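Local atomic coordinates of anthrone oxidase-like protein (Streptomyces ambofaciens, PDB entry 5F9P), a protein that probably acts as a monooxygenase that cleaves a carbon-carbon bond, opening ring B oxidatively during the biosynthesis of atypical angucyclines. Residues L10-L15 against L95-V100; T17-E22 against I89-R94; G111-G116 against Y177-S182; I115-D120 against Y221-T226; F125-V130 against E215-T220. All blocks are in the same frame, centred on the assembly; numbering follows the deposited sequence.

Contact 1. Residues L10-L15 against L95-V100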
# COMPACT_ATOMS: atom_id res chain seq x y z
N LEU A 10 -0.64 0.27 13.82
CA LEU A 10 0.39 -0.15 12.88
C LEU A 10 -0.22 -0.36 11.50
O LEU A 10 -1.26 -1.02 11.36
CB LEU A 10 1.04 -1.44 13.38
CG LEU A 10 2.13 -2.06 12.53
CD1 LEU A 10 3.35 -1.15 12.50
CD2 LEU A 10 2.49 -3.44 13.05
N THR A 11 0.42 0.21 10.48
CA THR A 11 -0.05 0.01 9.11
C THR A 11 0.83 -1.01 8.39
O THR A 11 2.02 -0.79 8.18
CB THR A 11 -0.09 1.34 8.32
OG1 THR A 11 -1.05 2.21 8.92
CG2 THR A 11 -0.51 1.07 6.89
N VAL A 12 0.22 -2.12 8.00
CA VAL A 12 0.96 -3.21 7.40
C VAL A 12 0.58 -3.36 5.92
O VAL A 12 -0.61 -3.49 5.58
CB VAL A 12 0.70 -4.55 8.15
CG1 VAL A 12 1.32 -5.72 7.41
CG2 VAL A 12 1.27 -4.46 9.57
N LEU A 13 1.58 -3.32 5.05
CA LEU A 13 1.37 -3.58 3.63
C LEU A 13 2.08 -4.85 3.20
O LEU A 13 3.30 -4.96 3.29
CB LEU A 13 1.82 -2.40 2.77
CG LEU A 13 0.84 -1.23 2.70
CD1 LEU A 13 0.53 -0.66 4.09
CD2 LEU A 13 1.39 -0.14 1.80
N ASN A 14 1.29 -5.83 2.76
CA ASN A 14 1.81 -7.08 2.24
C ASN A 14 1.82 -7.01 0.71
O ASN A 14 0.77 -6.95 0.07
CB ASN A 14 0.97 -8.26 2.71
CG ASN A 14 1.00 -8.44 4.21
OD1 ASN A 14 1.83 -7.87 4.90
ND2 ASN A 14 0.09 -9.27 4.73
N LEU A 15 3.03 -6.99 0.16
CA LEU A 15 3.24 -6.80 -1.27
C LEU A 15 3.70 -8.10 -1.91
O LEU A 15 4.68 -8.71 -1.48
CB LEU A 15 4.30 -5.72 -1.48
CG LEU A 15 4.78 -5.52 -2.92
CD1 LEU A 15 3.63 -5.03 -3.79
CD2 LEU A 15 5.95 -4.55 -2.95
N LEU A 95 6.54 -8.12 3.41
CA LEU A 95 5.55 -7.81 4.42
C LEU A 95 6.09 -6.65 5.22
O LEU A 95 7.04 -6.81 6.01
CB LEU A 95 5.29 -9.01 5.34
CG LEU A 95 5.13 -10.40 4.72
CD1 LEU A 95 5.01 -11.43 5.85
CD2 LEU A 95 3.94 -10.50 3.78
N MSE A 96 5.50 -5.48 5.02
CA MSE A 96 6.11 -4.23 5.46
C MSE A 96 5.32 -3.54 6.57
O MSE A 96 4.13 -3.28 6.42
CB MSE A 96 6.27 -3.30 4.27
CG MSE A 96 7.30 -3.77 3.24
SE MSE A 96 7.18 -2.75 1.58
CE MSE A 96 5.42 -3.41 1.00
N GLN A 97 5.99 -3.21 7.67
CA GLN A 97 5.34 -2.54 8.78
C GLN A 97 5.67 -1.05 8.74
O GLN A 97 6.84 -0.68 8.63
CB GLN A 97 5.77 -3.16 10.11
CG GLN A 97 5.60 -4.68 10.15
CD GLN A 97 6.15 -5.30 11.43
OE1 GLN A 97 6.08 -4.71 12.50
NE2 GLN A 97 6.71 -6.50 11.31
N ASN A 98 4.64 -0.21 8.85
CA ASN A 98 4.79 1.22 8.63
C ASN A 98 4.02 2.04 9.63
O ASN A 98 3.10 1.56 10.29
CB ASN A 98 4.25 1.60 7.25
CG ASN A 98 4.65 0.62 6.18
OD1 ASN A 98 5.70 0.77 5.56
ND2 ASN A 98 3.82 -0.40 5.98
N GLU A 99 4.37 3.32 9.70
CA GLU A 99 3.51 4.30 10.33
C GLU A 99 3.14 5.33 9.28
O GLU A 99 3.87 5.52 8.30
CB GLU A 99 4.20 4.95 11.53
CG GLU A 99 5.37 5.82 11.19
CD GLU A 99 6.11 6.30 12.44
OE1 GLU A 99 7.03 7.14 12.31
OE2 GLU A 99 5.77 5.84 13.56
N VAL A 100 1.99 5.96 9.45
CA VAL A 100 1.53 6.95 8.49
C VAL A 100 2.27 8.25 8.76
O VAL A 100 2.26 8.74 9.88
CB VAL A 100 0.01 7.16 8.60
CG1 VAL A 100 -0.44 8.31 7.67
CG2 VAL A 100 -0.73 5.87 8.26

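Contact 2. Residues T17-E22 against I89-R94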
# COMPACT_ATOMS: atom_id res chain seq x y z
N THR A 17 4.49 -10.06 -5.73
CA THR A 17 4.68 -10.00 -7.17
C THR A 17 4.55 -11.41 -7.74
O THR A 17 4.86 -12.39 -7.06
CB THR A 17 6.08 -9.42 -7.55
OG1 THR A 17 7.11 -10.27 -7.03
CG2 THR A 17 6.25 -8.03 -6.97
N THR A 18 4.07 -11.52 -8.96
CA THR A 18 3.98 -12.82 -9.61
C THR A 18 4.15 -12.67 -11.12
O THR A 18 4.25 -11.56 -11.62
CB THR A 18 2.66 -13.53 -9.26
OG1 THR A 18 2.73 -14.90 -9.66
CG2 THR A 18 1.48 -12.84 -9.93
N ASP A 19 4.17 -13.79 -11.85
CA ASP A 19 4.52 -13.72 -13.27
C ASP A 19 3.45 -14.15 -14.28
O ASP A 19 3.69 -14.12 -15.49
CB ASP A 19 5.84 -14.46 -13.55
CG ASP A 19 5.77 -15.93 -13.17
OD1 ASP A 19 4.70 -16.40 -12.74
OD2 ASP A 19 6.80 -16.62 -13.33
N THR A 20 2.27 -14.54 -13.81
CA THR A 20 1.15 -14.83 -14.71
C THR A 20 -0.14 -14.30 -14.11
O THR A 20 -0.28 -14.21 -12.89
CB THR A 20 0.96 -16.35 -15.00
OG1 THR A 20 0.37 -17.00 -13.87
CG2 THR A 20 2.28 -17.02 -15.33
N PRO A 21 -1.10 -13.96 -14.98
CA PRO A 21 -2.40 -13.48 -14.49
C PRO A 21 -3.14 -14.59 -13.76
O PRO A 21 -3.99 -14.27 -12.94
CB PRO A 21 -3.14 -13.09 -15.78
CG PRO A 21 -2.47 -13.86 -16.87
CD PRO A 21 -1.03 -14.01 -16.45
N GLU A 22 -2.83 -15.85 -14.04
CA GLU A 22 -3.48 -16.96 -13.35
C GLU A 22 -3.04 -17.02 -11.89
O GLU A 22 -3.85 -17.26 -10.99
CB GLU A 22 -3.18 -18.31 -14.03
CG GLU A 22 -3.87 -18.50 -15.39
CD GLU A 22 -3.12 -17.82 -16.53
OE1 GLU A 22 -1.99 -17.31 -16.30
OE2 GLU A 22 -3.66 -17.81 -17.65
N ILE A 89 3.20 -19.30 -5.54
CA ILE A 89 2.58 -18.53 -6.62
C ILE A 89 3.09 -17.10 -6.76
O ILE A 89 2.47 -16.27 -7.43
CB ILE A 89 1.06 -18.52 -6.49
CG1 ILE A 89 0.65 -18.02 -5.10
CG2 ILE A 89 0.50 -19.91 -6.74
CD1 ILE A 89 -0.84 -17.95 -4.90
N THR A 90 4.22 -16.81 -6.13
CA THR A 90 4.81 -15.47 -6.17
C THR A 90 6.27 -15.51 -6.60
O THR A 90 6.95 -16.53 -6.46
CB THR A 90 4.73 -14.76 -4.80
OG1 THR A 90 5.40 -15.56 -3.81
CG2 THR A 90 3.28 -14.54 -4.38
N THR A 91 6.75 -14.39 -7.12
CA THR A 91 8.16 -14.25 -7.41
C THR A 91 8.84 -13.50 -6.28
O THR A 91 10.06 -13.58 -6.10
CB THR A 91 8.37 -13.49 -8.73
OG1 THR A 91 7.54 -12.32 -8.73
CG2 THR A 91 7.98 -14.39 -9.93
N SER A 92 8.04 -12.77 -5.50
CA SER A 92 8.54 -12.15 -4.27
C SER A 92 7.42 -11.84 -3.28
O SER A 92 6.24 -11.70 -3.64
CB SER A 92 9.32 -10.87 -4.57
OG SER A 92 8.45 -9.81 -4.94
N ILE A 93 7.81 -11.72 -2.02
CA ILE A 93 6.91 -11.40 -0.92
C ILE A 93 7.60 -10.38 -0.03
O ILE A 93 8.73 -10.59 0.42
CB ILE A 93 6.65 -12.65 -0.07
CG1 ILE A 93 5.85 -13.68 -0.86
CG2 ILE A 93 5.96 -12.27 1.24
CD1 ILE A 93 5.85 -15.07 -0.21
N ARG A 94 6.92 -9.26 0.23
CA ARG A 94 7.42 -8.26 1.16
C ARG A 94 6.31 -7.88 2.12
O ARG A 94 5.26 -7.39 1.70
CB ARG A 94 7.93 -7.02 0.43
CG ARG A 94 9.34 -7.16 -0.13
CD ARG A 94 9.34 -7.10 -1.63
NE ARG A 94 10.13 -5.98 -2.14
CZ ARG A 94 10.07 -5.52 -3.38
NH1 ARG A 94 9.24 -6.07 -4.27
NH2 ARG A 94 10.83 -4.49 -3.74

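Contact 3. Residues G111-G116 against Y177-S182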
# COMPACT_ATOMS: atom_id res chain seq x y z
N GLY A 111 -6.15 15.72 5.05
CA GLY A 111 -7.50 15.19 5.11
C GLY A 111 -7.47 13.68 5.29
O GLY A 111 -6.46 13.04 4.96
N LYS A 112 -8.55 13.10 5.82
CA LYS A 112 -8.60 11.65 6.00
C LYS A 112 -8.86 10.94 4.67
O LYS A 112 -9.54 11.45 3.78
CB LYS A 112 -9.64 11.23 7.04
CG LYS A 112 -9.40 11.83 8.43
CD LYS A 112 -10.36 11.23 9.46
CE LYS A 112 -10.35 12.01 10.78
NZ LYS A 112 -9.04 11.97 11.48
N ILE A 113 -8.31 9.74 4.56
CA ILE A 113 -8.36 9.01 3.32
C ILE A 113 -9.17 7.74 3.53
O ILE A 113 -9.04 7.08 4.56
CB ILE A 113 -6.91 8.73 2.86
CG1 ILE A 113 -6.28 10.06 2.42
CG2 ILE A 113 -6.89 7.67 1.77
CD1 ILE A 113 -4.79 10.01 2.16
N GLU A 114 -10.03 7.44 2.57
CA GLU A 114 -10.81 6.22 2.63
C GLU A 114 -10.42 5.29 1.50
O GLU A 114 -10.30 5.72 0.35
CB GLU A 114 -12.30 6.53 2.53
CG GLU A 114 -13.16 5.28 2.64
CD GLU A 114 -14.65 5.57 2.78
OE1 GLU A 114 -15.06 6.74 2.55
OE2 GLU A 114 -15.40 4.63 3.13
N ILE A 115 -10.25 4.02 1.81
CA ILE A 115 -9.98 3.01 0.79
C ILE A 115 -11.07 1.93 0.80
O ILE A 115 -11.61 1.59 1.85
CB ILE A 115 -8.59 2.37 1.00
CG1 ILE A 115 -8.50 1.69 2.37
CG2 ILE A 115 -7.51 3.44 0.85
CD1 ILE A 115 -7.27 0.77 2.54
N GLY A 116 -11.40 1.40 -0.37
CA GLY A 116 -12.51 0.47 -0.49
C GLY A 116 -12.92 0.23 -1.93
O GLY A 116 -12.71 1.08 -2.79
N TYR A 177 1.49 6.14 -1.56
CA TYR A 177 0.24 5.45 -1.91
C TYR A 177 -0.79 6.52 -2.27
O TYR A 177 -1.20 7.29 -1.41
CB TYR A 177 -0.23 4.61 -0.72
CG TYR A 177 -1.55 3.88 -0.88
CD1 TYR A 177 -2.76 4.54 -0.69
CD2 TYR A 177 -1.59 2.52 -1.19
CE1 TYR A 177 -3.97 3.86 -0.83
CE2 TYR A 177 -2.78 1.84 -1.32
CZ TYR A 177 -3.98 2.51 -1.14
OH TYR A 177 -5.17 1.83 -1.27
N SER A 178 -1.16 6.60 -3.55
CA SER A 178 -2.07 7.63 -4.02
C SER A 178 -3.32 7.10 -4.73
O SER A 178 -3.32 5.99 -5.28
CB SER A 178 -1.34 8.67 -4.90
OG SER A 178 -0.74 8.10 -6.05
N GLN A 179 -4.38 7.90 -4.72
CA GLN A 179 -5.65 7.57 -5.37
C GLN A 179 -6.00 8.57 -6.48
O GLN A 179 -5.83 9.78 -6.31
CB GLN A 179 -6.79 7.59 -4.34
CG GLN A 179 -6.61 6.60 -3.20
CD GLN A 179 -7.69 6.75 -2.14
OE1 GLN A 179 -8.12 7.86 -1.84
NE2 GLN A 179 -8.14 5.63 -1.60
N TRP A 180 -6.50 8.04 -7.60
CA TRP A 180 -6.76 8.84 -8.79
C TRP A 180 -8.16 8.53 -9.36
O TRP A 180 -8.73 7.47 -9.08
CB TRP A 180 -5.67 8.55 -9.83
CG TRP A 180 -4.30 8.96 -9.35
CD1 TRP A 180 -3.46 8.24 -8.54
CD2 TRP A 180 -3.64 10.18 -9.64
NE1 TRP A 180 -2.30 8.95 -8.32
CE2 TRP A 180 -2.39 10.16 -8.97
CE3 TRP A 180 -3.98 11.31 -10.39
CZ2 TRP A 180 -1.49 11.21 -9.04
CZ3 TRP A 180 -3.07 12.37 -10.46
CH2 TRP A 180 -1.84 12.30 -9.79
N ASP A 181 -8.71 9.44 -10.17
CA ASP A 181 -10.03 9.25 -10.76
C ASP A 181 -10.07 8.06 -11.68
O ASP A 181 -11.09 7.39 -11.81
CB ASP A 181 -10.47 10.48 -11.58
CG ASP A 181 -10.96 11.62 -10.71
OD1 ASP A 181 -11.20 11.37 -9.51
OD2 ASP A 181 -11.13 12.75 -11.23
N SER A 182 -8.95 7.82 -12.37
CA SER A 182 -8.90 6.82 -13.41
C SER A 182 -7.46 6.52 -13.81
O SER A 182 -6.55 7.28 -13.48
CB SER A 182 -9.65 7.30 -14.64
OG SER A 182 -9.07 8.49 -15.16
O HOH W 1 -9.84 8.92 -0.12

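Contact 4. Residues I115-D120 against Y221-T226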
# COMPACT_ATOMS: atom_id res chain seq x y z
N ILE A 115 -10.25 4.02 1.81
CA ILE A 115 -9.98 3.01 0.79
C ILE A 115 -11.07 1.93 0.80
O ILE A 115 -11.61 1.59 1.85
CB ILE A 115 -8.59 2.37 1.00
CG1 ILE A 115 -8.50 1.69 2.37
CG2 ILE A 115 -7.51 3.44 0.85
CD1 ILE A 115 -7.27 0.77 2.54
N GLY A 116 -11.40 1.40 -0.37
CA GLY A 116 -12.51 0.47 -0.49
C GLY A 116 -12.92 0.23 -1.93
O GLY A 116 -12.71 1.08 -2.79
N PRO A 117 -13.52 -0.94 -2.21
CA PRO A 117 -13.85 -1.33 -3.59
C PRO A 117 -14.92 -0.43 -4.20
O PRO A 117 -15.01 -0.34 -5.43
CB PRO A 117 -14.38 -2.76 -3.45
CG PRO A 117 -14.14 -3.17 -2.01
CD PRO A 117 -13.97 -1.93 -1.21
N GLY A 118 -15.70 0.24 -3.35
CA GLY A 118 -16.79 1.08 -3.82
C GLY A 118 -16.40 2.45 -4.37
O GLY A 118 -17.21 3.11 -5.02
N ARG A 119 -15.17 2.88 -4.12
CA ARG A 119 -14.74 4.21 -4.54
C ARG A 119 -14.26 4.24 -5.99
O ARG A 119 -14.19 5.30 -6.62
CB ARG A 119 -13.59 4.69 -3.66
CG ARG A 119 -13.72 4.39 -2.19
CD ARG A 119 -12.69 5.19 -1.42
NE ARG A 119 -13.15 6.54 -1.13
CZ ARG A 119 -12.75 7.65 -1.75
NH1 ARG A 119 -11.85 7.61 -2.73
NH2 ARG A 119 -13.26 8.81 -1.37
N ASP A 120 -13.90 3.07 -6.50
CA ASP A 120 -13.25 3.00 -7.81
C ASP A 120 -12.00 3.88 -7.93
O ASP A 120 -11.73 4.48 -8.97
CB ASP A 120 -14.25 3.32 -8.92
CG ASP A 120 -15.25 2.21 -9.10
OD1 ASP A 120 -14.99 1.09 -8.62
OD2 ASP A 120 -16.30 2.46 -9.73
N TYR A 221 -3.08 -0.46 -9.07
CA TYR A 221 -4.00 -1.48 -8.54
C TYR A 221 -5.45 -1.05 -8.64
O TYR A 221 -5.76 0.14 -8.65
CB TYR A 221 -3.72 -1.76 -7.06
CG TYR A 221 -2.35 -2.30 -6.76
CD1 TYR A 221 -2.09 -3.66 -6.80
CD2 TYR A 221 -1.30 -1.44 -6.44
CE1 TYR A 221 -0.82 -4.16 -6.53
CE2 TYR A 221 -0.03 -1.92 -6.18
CZ TYR A 221 0.21 -3.27 -6.22
OH TYR A 221 1.48 -3.75 -5.95
N GLN A 222 -6.34 -2.04 -8.67
CA GLN A 222 -7.75 -1.83 -8.38
C GLN A 222 -8.02 -2.43 -6.99
O GLN A 222 -7.52 -3.50 -6.67
CB GLN A 222 -8.62 -2.53 -9.43
CG GLN A 222 -10.12 -2.46 -9.15
CD GLN A 222 -10.97 -3.40 -10.02
OE1 GLN A 222 -10.45 -4.27 -10.72
NE2 GLN A 222 -12.29 -3.23 -9.96
N VAL A 223 -8.79 -1.74 -6.16
CA VAL A 223 -9.16 -2.33 -4.87
C VAL A 223 -10.30 -3.29 -5.13
O VAL A 223 -11.30 -2.90 -5.73
CB VAL A 223 -9.61 -1.29 -3.83
CG1 VAL A 223 -10.17 -2.01 -2.59
CG2 VAL A 223 -8.45 -0.38 -3.46
N VAL A 224 -10.17 -4.54 -4.69
CA VAL A 224 -11.17 -5.56 -5.03
C VAL A 224 -11.90 -6.14 -3.82
O VAL A 224 -12.89 -6.84 -3.99
CB VAL A 224 -10.56 -6.71 -5.88
CG1 VAL A 224 -10.05 -6.19 -7.24
CG2 VAL A 224 -9.44 -7.43 -5.12
N HIS A 225 -11.43 -5.87 -2.61
CA HIS A 225 -12.03 -6.47 -1.42
C HIS A 225 -11.55 -5.76 -0.17
O HIS A 225 -10.36 -5.44 -0.04
CB HIS A 225 -11.69 -7.97 -1.37
CG HIS A 225 -12.50 -8.77 -0.39
ND1 HIS A 225 -13.78 -9.22 -0.67
CD2 HIS A 225 -12.20 -9.24 0.85
CE1 HIS A 225 -14.24 -9.91 0.36
NE2 HIS A 225 -13.30 -9.94 1.29
N THR A 226 -12.48 -5.50 0.74
CA THR A 226 -12.14 -4.94 2.04
C THR A 226 -13.07 -5.50 3.11
O THR A 226 -14.25 -5.76 2.84
CB THR A 226 -12.27 -3.40 2.05
OG1 THR A 226 -11.67 -2.88 3.25
CG2 THR A 226 -13.73 -3.00 2.03
O HOH W 2 -13.60 -2.80 -7.42

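Contact 5. Residues F125-V130 against E215-T220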
# COMPACT_ATOMS: atom_id res chain seq x y z
N PHE A 125 1.08 2.90 -6.37
CA PHE A 125 1.91 2.47 -5.26
C PHE A 125 3.40 2.43 -5.63
O PHE A 125 3.76 1.94 -6.70
CB PHE A 125 1.45 1.08 -4.81
CG PHE A 125 2.32 0.45 -3.76
CD1 PHE A 125 2.25 0.87 -2.44
CD2 PHE A 125 3.19 -0.57 -4.09
CE1 PHE A 125 3.04 0.29 -1.48
CE2 PHE A 125 3.98 -1.15 -3.14
CZ PHE A 125 3.91 -0.72 -1.82
N THR A 126 4.24 2.96 -4.75
CA THR A 126 5.69 2.86 -4.90
C THR A 126 6.33 2.69 -3.53
O THR A 126 6.03 3.43 -2.60
CB THR A 126 6.31 4.12 -5.56
OG1 THR A 126 5.71 4.34 -6.84
CG2 THR A 126 7.82 3.94 -5.74
N VAL A 127 7.22 1.71 -3.42
CA VAL A 127 8.06 1.60 -2.23
C VAL A 127 9.47 1.98 -2.63
O VAL A 127 10.04 1.38 -3.56
CB VAL A 127 8.03 0.18 -1.63
CG1 VAL A 127 8.22 -0.87 -2.70
CG2 VAL A 127 9.09 0.04 -0.54
N PHE A 128 10.01 3.00 -1.96
CA PHE A 128 11.36 3.49 -2.24
C PHE A 128 12.33 3.02 -1.17
O PHE A 128 12.17 3.38 0.00
CB PHE A 128 11.43 5.02 -2.22
CG PHE A 128 10.43 5.73 -3.10
CD1 PHE A 128 9.15 5.98 -2.65
CD2 PHE A 128 10.80 6.21 -4.34
CE1 PHE A 128 8.23 6.66 -3.45
CE2 PHE A 128 9.90 6.88 -5.14
CZ PHE A 128 8.61 7.12 -4.69
N PRO A 129 13.33 2.22 -1.55
CA PRO A 129 14.43 2.03 -0.59
C PRO A 129 15.20 3.35 -0.53
O PRO A 129 15.46 3.94 -1.57
CB PRO A 129 15.27 0.92 -1.23
CG PRO A 129 14.99 1.02 -2.68
CD PRO A 129 13.57 1.53 -2.82
N VAL A 130 15.54 3.81 0.67
CA VAL A 130 16.26 5.07 0.82
C VAL A 130 17.47 4.89 1.73
O VAL A 130 17.59 3.90 2.45
CB VAL A 130 15.36 6.17 1.43
CG1 VAL A 130 14.18 6.47 0.48
CG2 VAL A 130 14.86 5.73 2.78
N GLU A 215 16.61 -0.08 -6.50
CA GLU A 215 15.49 0.03 -7.42
C GLU A 215 14.18 0.15 -6.64
O GLU A 215 13.86 -0.71 -5.82
CB GLU A 215 15.44 -1.17 -8.39
CG GLU A 215 14.34 -1.04 -9.47
CD GLU A 215 14.30 -2.18 -10.49
OE1 GLU A 215 13.47 -2.11 -11.44
OE2 GLU A 215 15.08 -3.16 -10.36
N PRO A 216 13.43 1.24 -6.87
CA PRO A 216 12.10 1.29 -6.24
C PRO A 216 11.17 0.28 -6.92
O PRO A 216 11.45 -0.13 -8.05
CB PRO A 216 11.64 2.73 -6.53
CG PRO A 216 12.91 3.50 -6.90
CD PRO A 216 13.79 2.48 -7.57
N TYR A 217 10.11 -0.13 -6.23
CA TYR A 217 9.09 -0.96 -6.85
C TYR A 217 7.80 -0.15 -6.95
O TYR A 217 7.30 0.36 -5.94
CB TYR A 217 8.83 -2.26 -6.07
CG TYR A 217 7.66 -3.06 -6.65
CD1 TYR A 217 7.87 -4.04 -7.62
CD2 TYR A 217 6.35 -2.80 -6.26
CE1 TYR A 217 6.82 -4.74 -8.16
CE2 TYR A 217 5.29 -3.50 -6.79
CZ TYR A 217 5.53 -4.47 -7.74
OH TYR A 217 4.48 -5.18 -8.28
N SER A 218 7.27 -0.03 -8.15
CA SER A 218 5.98 0.63 -8.30
C SER A 218 5.00 -0.26 -9.06
O SER A 218 5.39 -1.14 -9.84
CB SER A 218 6.15 2.01 -8.95
OG SER A 218 6.58 1.88 -10.28
N ASN A 219 3.72 -0.05 -8.79
CA ASN A 219 2.67 -0.77 -9.51
C ASN A 219 1.38 -0.01 -9.30
O ASN A 219 1.31 0.90 -8.46
CB ASN A 219 2.57 -2.23 -9.05
CG ASN A 219 1.79 -3.13 -10.06
OD1 ASN A 219 1.44 -2.70 -11.16
ND2 ASN A 219 1.52 -4.38 -9.66
N THR A 220 0.36 -0.35 -10.08
CA THR A 220 -0.94 0.29 -9.94
C THR A 220 -1.94 -0.81 -9.65
O THR A 220 -1.68 -1.98 -9.94
CB THR A 220 -1.35 1.03 -11.22
OG1 THR A 220 -1.32 0.12 -12.32
CG2 THR A 220 -0.37 2.19 -11.50

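Contact 1. Residues L10-L15 against L95-V100
Strands 10-15 and 95-100 pair antiparallel in the buried heart of the sheet, with Thr11 opposite Asn98 and Leu13 opposite Met96 as hydrogen-bonded pairs. Thr11 N reaches Asn98 O at 3.0 Å, and Leu13 N and Met96 O meet at 2.9 Å. Thr11 O is gripped twice by one residue: Asn98 N lies 2.8 Å away, and the side-chain amide ND2 of Asn98 bonds to the same Thr11 O at 2.9 Å, arriving 36° above the carbonyl plane. With CG beside the backbone N (chi1 -42°), the Asn98 amide reaches across to the neighbouring strand and that oxygen. The two strands are neighbours in the closed eight-stranded barrel, a fold consistent with the dimeric alpha-beta barrel clan to which part of this protein belongs. Into its interior Met96, a selenomethionine, sends a chain bent at chi3 (-68°), bringing its terminal methyl CE to 3.6 Å from Leu15 CB. Leu13 and Asn98 share this face, crossing at about a right angle, with Leu13 CD1 3.8 Å from Asn98 ND2. On the other face Asn14 OD1 rests 3.6 Å from Leu95 CD2, while Gln97 OE1 is hydrogen-bonded to Arg165 and helix 66-74 packs over Leu10 and Gln97.

Contact 2. Residues T17-E22 against I89-R94
Thr17 and Ser92 form an antiparallel hydrogen-bonded pair at the end of strand 10-17 and the start of strand 92-105, and the tight half of the contact is a cluster of three hydroxyls around Thr17. Its OG1 lies 2.5 Å from Ser92 OG and 2.7 Å from Thr91 OG1, both hydrogen bonds in which either partner could donate. Thr17 OG1 sits between its backbone N and carbonyl carbon (chi1 62°), a rotation that turns it to meet both neighbours. Thr91 and Ser92 can face one residue because the chain makes a classic beta bulge here: Thr91 N bonds to Thr17 O at 2.8 Å from above the carbonyl plane, and Thr17 N reaches Ser92 O at 3.2 Å. One residue on, Thr18 OG1, anti to its backbone N (chi1 -167°), donates to Ile89 O at 2.6 Å, again from above the carbonyl plane. The looser side begins at Asp19, whose CB comes only to 4.2 Å from Thr91 CG2; both residues are exposed, and the Asp19 carboxylate makes its salt bridge with Lys23. At the far edge Thr17 CG2 approaches the rim of the Arg94 guanidinium. The pairing thus fastens the two strands together just before Thr20 N-caps helix 21-37, against which Ile89 and Thr90 pack, and beside Tyr217 of strand 217-228.

Contact 3. Residues G111-G116 against Y177-S182
A single direct hydrogen bond joins these segments, from the side-chain amide of Gln179 to the backbone carbonyl of Glu114. Gln179 NE2 lies 2.9 Å from Glu114 O with an almost straight N-H...O angle of 178°; the oxygen is in the plane of the amide, whereas the nitrogen stands above the carbonyl plane. The extended chain of Gln179 beyond CG carries the amide across the gap between backbones that are otherwise too distant to pair. A water completes the clasp: it donates to Gln179 OE1 at 2.7 Å and accepts from Glu114 N at 3.1 Å, so both ends of the amide are used on one residue's backbone. The apolar contacts come from two isoleucines. With CG1 of Ile115 between the backbone N and the carbonyl carbon (chi1 60°), its CG2 is anti to the carbonyl carbon and rests against both side chains, 3.3 Å from Gln179 NE2 and 3.9 Å from Tyr177 CE1. Ile113 CG2 slides past the Gln179 amide, 3.8 Å from OE1. The Tyr177 hydroxyl is hydrogen-bonded to His49. Strand 113-114, paired with strand 2-3 in a small separate sheet, thereby lies over the barrel strand 172-180, with Ile113 also touching Ala157 and Val159 of strand 155-167.

Contact 4. Residues I115-D120 against Y221-T226
Gly116 and Pro117, in the loop leading from strand 113-114 to strand 122-130, pack onto barrel strand 217-228 by van der Waals contact and one bridging water. The contact begins at Gly116, whose carbonyl carbon lies 3.6 Å from Val223 CG1. The Gly116 backbone rests on this methyl, which Val223 places anti to its backbone N (chi1 172°) and points at the loop. Pro117 then carries most of the interface. Its N is 3.5 Å from the same Val223 CG1, and CG of its ring rests 3.9 Å from His225 N, over the backbone of the strand. Here the strand is distorted by a classic beta bulge in which Val224 and His225 both face Val48 of strand 43-51. Pro117 O accepts a weak bond from a water that also donates to Val223 O at 2.9 Å and is held weakly by Gln222 NE2. Beyond Pro117 the loop turns away through Gly118, and Arg119 forms a salt bridge with Asp121. On the strand, Thr226 directs its hydroxyl to Thr47 and Ser46, turning its methyl to the proline; CG2 of Thr226 presses on Pro117 CD at a tight 3.4 Å.

Contact 5. Residues F125-V130 against E215-T220
Two neighbouring strands of the barrel meet here, antiparallel and nearly aligned at 175°, the first of them within the range assigned to the antibiotic biosynthesis monooxygenase family. Phe125 with Asn219 and Val127 with Tyr217 are the hydrogen-bonded pairs. Phe125 N and Asn219 O are 2.9 Å apart, and Val127 N lies 2.9 Å from Tyr217 O. Between them the chains draw close at the non-hydrogen-bonded pair Thr126 and Ser218, where Thr126 OG1 stands 3.2 Å from Ser218 CB. On the face of Phe125 and Val127, the ring edges of Phe125 and Tyr217 approach each other, CE2 of Phe125 being 4.3 Å from CD2 of Tyr217. Val127 CG1 fills the position between backbone N and carbonyl carbon (chi1 48°), which puts this methyl 3.7 Å from Tyr217 CB. On the other face, Thr126 CG2 lies over one face of the Phe128 ring, and Pro216 CB is 4.2 Å from Phe128 CD2. Phe125 and Val127 pack on Ile175 of strand 172-180, Phe125 and Tyr217 on Leu15 of strand 10-17, while Phe128 leans against Leu142 of helix 135-142.

All five contacts reach the eight-stranded barrel: 1, 2 and 5 pair its strands, while 3 and 4 lay the 111-120 segment against it. Contacts 1 and 2 follow one another along strands 10-17 and 92-105, their centres about 19 Å apart, joined by a probable hydrogen bond between Leu15 N and Arg94 O. Contacts 4 and 5 use successive parts of strand 217-228, their centres about 20 Å apart. Contacts 3 and 4 share Ile115 and Gly116, their centres about 10 Å apart. Contacts 1 and 5 meet inside the barrel, where Leu13 and Leu15 pack on Phe125. Contacts 1 and 2 close before the others open; strands distant in sequence are thus joined into one closed barrel.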